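GDSL-like protein (Roseburia intestinalis L1-82, PDB 6HFZ) acts as a two-domain esterase of the GDSL-like family that removes acetyl groups from acetylated mannans. Local coordinates at residues 6-11 against 210-215; 61-66 against 70-75. One frame throughout, in Å; residues are numbered along the deposited sequence.

Contact 1: 6-11 against 210-215; sequences KYENGI and LDKVKT
E8 OE2 is gripped by two groups: the ammonium NZ of K212, 2.6 Å away, and the hydroxyl of Y208, which lies on the same helix as K212. The lysine reaches OE2 on its syn side, 18° out of the carboxylate plane. Because OE1 stays 3.9 Å from NZ, the salt bridge uses one oxygen and is not bidentate. K212 CE also stands 2.9 Å from OE2, which puts the oxygen beside the CE-NZ bond instead of ahead of it; the detailed placing of the lysine end is therefore doubtful, although the charges clearly pair. The two side chains meet at about a right angle. K212 leaves the helix with CG anti to the backbone N (chi1 174°), then bends at both chi3 and chi4, turning NZ onto the carboxylate; E8 bends at chi2 to bring its end nearer. Alongside the salt bridge, I11 CD1 packs on the aliphatic part of the lysine, 3.6 Å from CE and 4.1 Å from CD. Cutting K212 back to an alanine here is likely to leave the E8 carboxylate without its positive mate and I11 CD1 without its methylene neighbours. The backbones remain well apart, with the E8 and K212 CA atoms 9.9 Å from each other, so long side chains do the bridging. Y7 OH also bonds to S204 OG of the same helix. With only 105 Å² buried at the protein surface, the chemistry implies a solvent-accessible ion pair, backed by one apolar touch, that pins the N-terminal segment to helix 196-215.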
# COMPACT_ATOMS: atom_id res chain seq x y z
N LYS A 6 12.69 24.09 3.78
CA LYS A 6 12.52 24.75 2.50
C LYS A 6 11.31 24.14 1.81
O LYS A 6 11.45 23.18 1.11
CB LYS A 6 13.79 24.59 1.67
CG LYS A 6 15.03 25.06 2.42
CD LYS A 6 16.27 25.21 1.58
CE LYS A 6 17.54 24.94 2.39
NZ LYS A 6 17.55 25.62 3.70
N TYR A 7 10.11 24.72 2.03
CA TYR A 7 8.84 24.08 1.66
C TYR A 7 8.71 23.93 0.14
O TYR A 7 8.20 22.91 -0.36
CB TYR A 7 7.67 24.84 2.28
CG TYR A 7 7.42 24.40 3.69
CD1 TYR A 7 6.70 23.24 3.94
CD2 TYR A 7 8.03 25.01 4.77
CE1 TYR A 7 6.48 22.79 5.22
CE2 TYR A 7 7.83 24.55 6.07
CZ TYR A 7 7.07 23.42 6.29
OH TYR A 7 6.85 22.95 7.56
N GLU A 8 9.21 24.90 -0.63
CA GLU A 8 9.16 24.76 -2.12
C GLU A 8 9.87 23.47 -2.61
O GLU A 8 9.49 22.86 -3.63
CB GLU A 8 9.77 26.01 -2.77
CG GLU A 8 8.83 27.19 -2.76
CD GLU A 8 7.67 27.02 -3.74
OE1 GLU A 8 7.92 26.57 -4.87
OE2 GLU A 8 6.52 27.31 -3.35
N ASN A 9 10.92 23.06 -1.91
CA ASN A 9 11.70 21.87 -2.30
C ASN A 9 10.88 20.58 -2.06
O ASN A 9 11.32 19.51 -2.50
CB ASN A 9 13.04 21.77 -1.59
CG ASN A 9 14.01 22.84 -2.06
OD1 ASN A 9 13.81 23.45 -3.11
ND2 ASN A 9 15.06 23.07 -1.29
N GLY A 10 9.73 20.72 -1.42
CA GLY A 10 8.80 19.58 -1.19
C GLY A 10 8.02 19.21 -2.44
O GLY A 10 7.45 18.14 -2.52
N ILE A 11 7.93 20.12 -3.44
CA ILE A 11 7.12 19.84 -4.63
C ILE A 11 8.00 19.08 -5.62
O ILE A 11 8.79 19.66 -6.32
CB ILE A 11 6.51 21.13 -5.21
CG1 ILE A 11 5.70 21.88 -4.16
CG2 ILE A 11 5.68 20.81 -6.47
CD1 ILE A 11 5.49 23.34 -4.45
N LEU A 210 -1.09 22.13 -0.88
CA LEU A 210 -2.56 22.24 -1.08
C LEU A 210 -2.92 23.74 -1.05
O LEU A 210 -3.67 24.23 -1.87
CB LEU A 210 -3.32 21.44 -0.01
CG LEU A 210 -3.20 19.93 -0.15
CD1 LEU A 210 -4.01 19.23 0.90
CD2 LEU A 210 -3.62 19.50 -1.54
N ASP A 211 -2.28 24.48 -0.14
CA ASP A 211 -2.58 25.95 -0.03
C ASP A 211 -2.14 26.68 -1.31
O ASP A 211 -2.81 27.60 -1.78
CB ASP A 211 -1.96 26.53 1.25
CG ASP A 211 -2.87 26.41 2.46
OD1 ASP A 211 -4.09 26.61 2.30
OD2 ASP A 211 -2.38 26.12 3.53
N LYS A 212 -0.98 26.32 -1.86
CA LYS A 212 -0.48 26.92 -3.08
C LYS A 212 -1.45 26.64 -4.23
O LYS A 212 -1.77 27.52 -5.05
CB LYS A 212 0.94 26.43 -3.41
CG LYS A 212 1.45 26.92 -4.75
CD LYS A 212 2.68 26.24 -5.25
CE LYS A 212 3.88 26.58 -4.40
NZ LYS A 212 4.30 27.98 -4.62
N VAL A 213 -1.94 25.40 -4.31
CA VAL A 213 -2.89 25.03 -5.36
C VAL A 213 -4.17 25.85 -5.24
O VAL A 213 -4.76 26.21 -6.28
CB VAL A 213 -3.18 23.52 -5.36
CG1 VAL A 213 -4.30 23.13 -6.33
CG2 VAL A 213 -1.90 22.77 -5.68
N LYS A 214 -4.66 26.01 -4.01
CA LYS A 214 -5.94 26.64 -3.77
C LYS A 214 -5.90 28.12 -4.21
O LYS A 214 -6.90 28.64 -4.73
CB LYS A 214 -6.34 26.59 -2.30
CG LYS A 214 -7.50 27.51 -1.97
CD LYS A 214 -7.97 27.43 -0.55
CE LYS A 214 -9.29 28.17 -0.36
NZ LYS A 214 -9.08 29.62 -0.18
N THR A 215 -4.76 28.77 -4.01
CA THR A 215 -4.70 30.23 -4.19
C THR A 215 -4.11 30.63 -5.54
O THR A 215 -4.07 31.81 -5.86
CB THR A 215 -3.87 30.87 -3.07
OG1 THR A 215 -2.55 30.35 -3.18
CG2 THR A 215 -4.46 30.59 -1.70

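Contact 2: 61-66 against 70-75; sequences EWWKKT and ADFTYI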
# COMPACT_ATOMS: atom_id res chain seq x y z
N GLU A 61 -8.12 17.46 8.31
CA GLU A 61 -8.47 18.69 9.05
C GLU A 61 -8.22 19.92 8.17
O GLU A 61 -9.00 20.89 8.25
CB GLU A 61 -7.75 18.75 10.40
CG GLU A 61 -8.36 17.77 11.39
CD GLU A 61 -7.97 17.93 12.84
OE1 GLU A 61 -6.78 18.15 13.11
OE2 GLU A 61 -8.85 17.80 13.71
N TRP A 62 -7.16 19.91 7.34
CA TRP A 62 -6.94 20.99 6.37
C TRP A 62 -8.17 21.21 5.48
O TRP A 62 -8.57 22.36 5.32
CB TRP A 62 -5.67 20.81 5.52
CG TRP A 62 -5.40 21.93 4.56
CD1 TRP A 62 -4.63 23.04 4.80
CD2 TRP A 62 -5.90 22.07 3.22
NE1 TRP A 62 -4.63 23.85 3.70
CE2 TRP A 62 -5.43 23.30 2.73
CE3 TRP A 62 -6.75 21.32 2.42
CZ2 TRP A 62 -5.71 23.73 1.44
CZ3 TRP A 62 -7.04 21.75 1.15
CH2 TRP A 62 -6.55 22.97 0.67
N TRP A 63 -8.72 20.16 4.86
CA TRP A 63 -9.90 20.29 4.01
C TRP A 63 -11.06 20.93 4.80
O TRP A 63 -11.65 21.92 4.35
CB TRP A 63 -10.29 18.93 3.40
CG TRP A 63 -9.37 18.46 2.31
CD1 TRP A 63 -8.30 17.61 2.41
CD2 TRP A 63 -9.44 18.84 0.93
NE1 TRP A 63 -7.70 17.45 1.18
CE2 TRP A 63 -8.39 18.18 0.26
CE3 TRP A 63 -10.31 19.66 0.21
CZ2 TRP A 63 -8.19 18.33 -1.11
CZ3 TRP A 63 -10.10 19.82 -1.14
CH2 TRP A 63 -9.05 19.16 -1.79
N LYS A 64 -11.37 20.36 5.97
CA LYS A 64 -12.48 20.87 6.84
C LYS A 64 -12.31 22.38 7.12
O LYS A 64 -13.27 23.14 7.00
CB LYS A 64 -12.53 20.11 8.15
CG LYS A 64 -13.00 18.68 8.03
CD LYS A 64 -13.07 17.99 9.36
CE LYS A 64 -14.13 18.56 10.27
NZ LYS A 64 -14.11 17.89 11.59
N LYS A 65 -11.09 22.80 7.49
CA LYS A 65 -10.82 24.18 7.94
C LYS A 65 -10.81 25.15 6.75
O LYS A 65 -11.26 26.31 6.85
CB LYS A 65 -9.48 24.27 8.68
CG LYS A 65 -9.22 25.63 9.33
CD LYS A 65 -10.26 26.01 10.40
CE LYS A 65 -10.29 27.49 10.75
NZ LYS A 65 -9.00 27.96 11.31
N THR A 66 -10.31 24.68 5.61
CA THR A 66 -10.22 25.51 4.44
C THR A 66 -11.61 25.73 3.84
O THR A 66 -11.83 26.78 3.30
CB THR A 66 -9.18 24.94 3.47
OG1 THR A 66 -7.96 24.82 4.20
CG2 THR A 66 -8.92 25.78 2.24
N ALA A 70 -18.28 22.71 3.27
CA ALA A 70 -18.35 21.34 2.70
C ALA A 70 -18.46 20.30 3.82
O ALA A 70 -18.11 20.56 4.97
CB ALA A 70 -17.16 21.10 1.81
N ASP A 71 -18.98 19.11 3.46
CA ASP A 71 -19.03 17.94 4.35
C ASP A 71 -17.99 16.90 3.91
O ASP A 71 -18.11 16.30 2.85
CB ASP A 71 -20.41 17.28 4.32
CG ASP A 71 -21.42 18.08 5.12
OD1 ASP A 71 -21.23 18.16 6.35
OD2 ASP A 71 -22.34 18.65 4.49
N PHE A 72 -16.98 16.68 4.74
CA PHE A 72 -15.92 15.74 4.35
C PHE A 72 -16.01 14.44 5.14
O PHE A 72 -16.31 14.45 6.35
CB PHE A 72 -14.55 16.38 4.57
CG PHE A 72 -14.29 17.59 3.72
CD1 PHE A 72 -13.92 17.42 2.39
CD2 PHE A 72 -14.42 18.88 4.23
CE1 PHE A 72 -13.61 18.52 1.59
CE2 PHE A 72 -14.10 19.96 3.44
CZ PHE A 72 -13.74 19.79 2.13
N THR A 73 -15.65 13.34 4.45
CA THR A 73 -15.58 12.01 4.99
C THR A 73 -14.12 11.52 4.90
O THR A 73 -13.53 11.68 3.85
CB THR A 73 -16.50 11.04 4.24
OG1 THR A 73 -17.84 11.53 4.38
CG2 THR A 73 -16.45 9.62 4.79
N TYR A 74 -13.63 10.99 6.01
CA TYR A 74 -12.22 10.55 6.21
C TYR A 74 -12.12 9.05 5.90
O TYR A 74 -12.80 8.27 6.56
CB TYR A 74 -11.78 10.84 7.63
CG TYR A 74 -10.39 10.38 8.04
CD1 TYR A 74 -9.25 10.89 7.43
CD2 TYR A 74 -10.21 9.49 9.08
CE1 TYR A 74 -7.98 10.49 7.81
CE2 TYR A 74 -8.94 9.13 9.52
CZ TYR A 74 -7.81 9.61 8.87
OH TYR A 74 -6.62 9.21 9.41
N ILE A 75 -11.33 8.68 4.88
CA ILE A 75 -11.11 7.30 4.48
C ILE A 75 -9.62 6.97 4.61
O ILE A 75 -8.86 7.40 3.77
CB ILE A 75 -11.62 7.04 3.05
CG1 ILE A 75 -13.10 7.38 2.92
CG2 ILE A 75 -11.32 5.62 2.58
CD1 ILE A 75 -13.41 7.85 1.54
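The F72 ring receives W63 CB over one face: the carbon lies 3.8 Å from the ring centroid and only 11° off the normal, a well-centred CH-pi contact. The five-membered ring of W63 meets the phenyl ring obliquely, planes at 54°, so the pair is neither stacked nor T-shaped; separately, W63 CE3 lies 3.8 Å from F72 CE1. W62 CZ3 sits above one face of the W63 ring, and F102 meets W63 edge-to-face. F72 also runs along the helix backbone, its CE2 lying 3.3 Å from W63 O, while K64 CG passes F72 CD2 at 4.1 Å as the two side chains run in opposite directions. At W63, chi1 of -74°, CG beside the backbone N, turns the indole so that its end leads away from the strand, where L20 and M24 of helix 18-28 touch it. Strand 71-78 lies parallel to neighbouring strand 32-39, with helix 55-66 between them in sequence: a beta-alpha-beta crossover in the parallel core of the alpha/beta domain, consistent with the SGNH-hydrolase family. The chemistry implies that apolar and aromatic contact seats the F72 side chain, L33 and I35 also touching it, while F72 O shares a hydrogen bond with Y60 OH of the same helix.

From the N terminus, residues 6-11 lead into edge strand 11-13 and wait some 200 residues for their partner on helix 196-215, so contact 1 closes a very long loop. Contact 2 falls entirely within that loop and is local: only four residues separate helix 55-66 from strand 71-78, at the other edge of the same mixed sheet. The centres of contacts 1 and 2 are about 19 Å apart, yet the two meet directly. L210 CB packs 3.6 Å from W62 CZ2, and D211 OD1 lies 3.1 Å from W62 NE1, a probable hydrogen bond. Helix 196-215 therefore connects the N-terminal turn with helix 55-66 and, through it, strand 71-78.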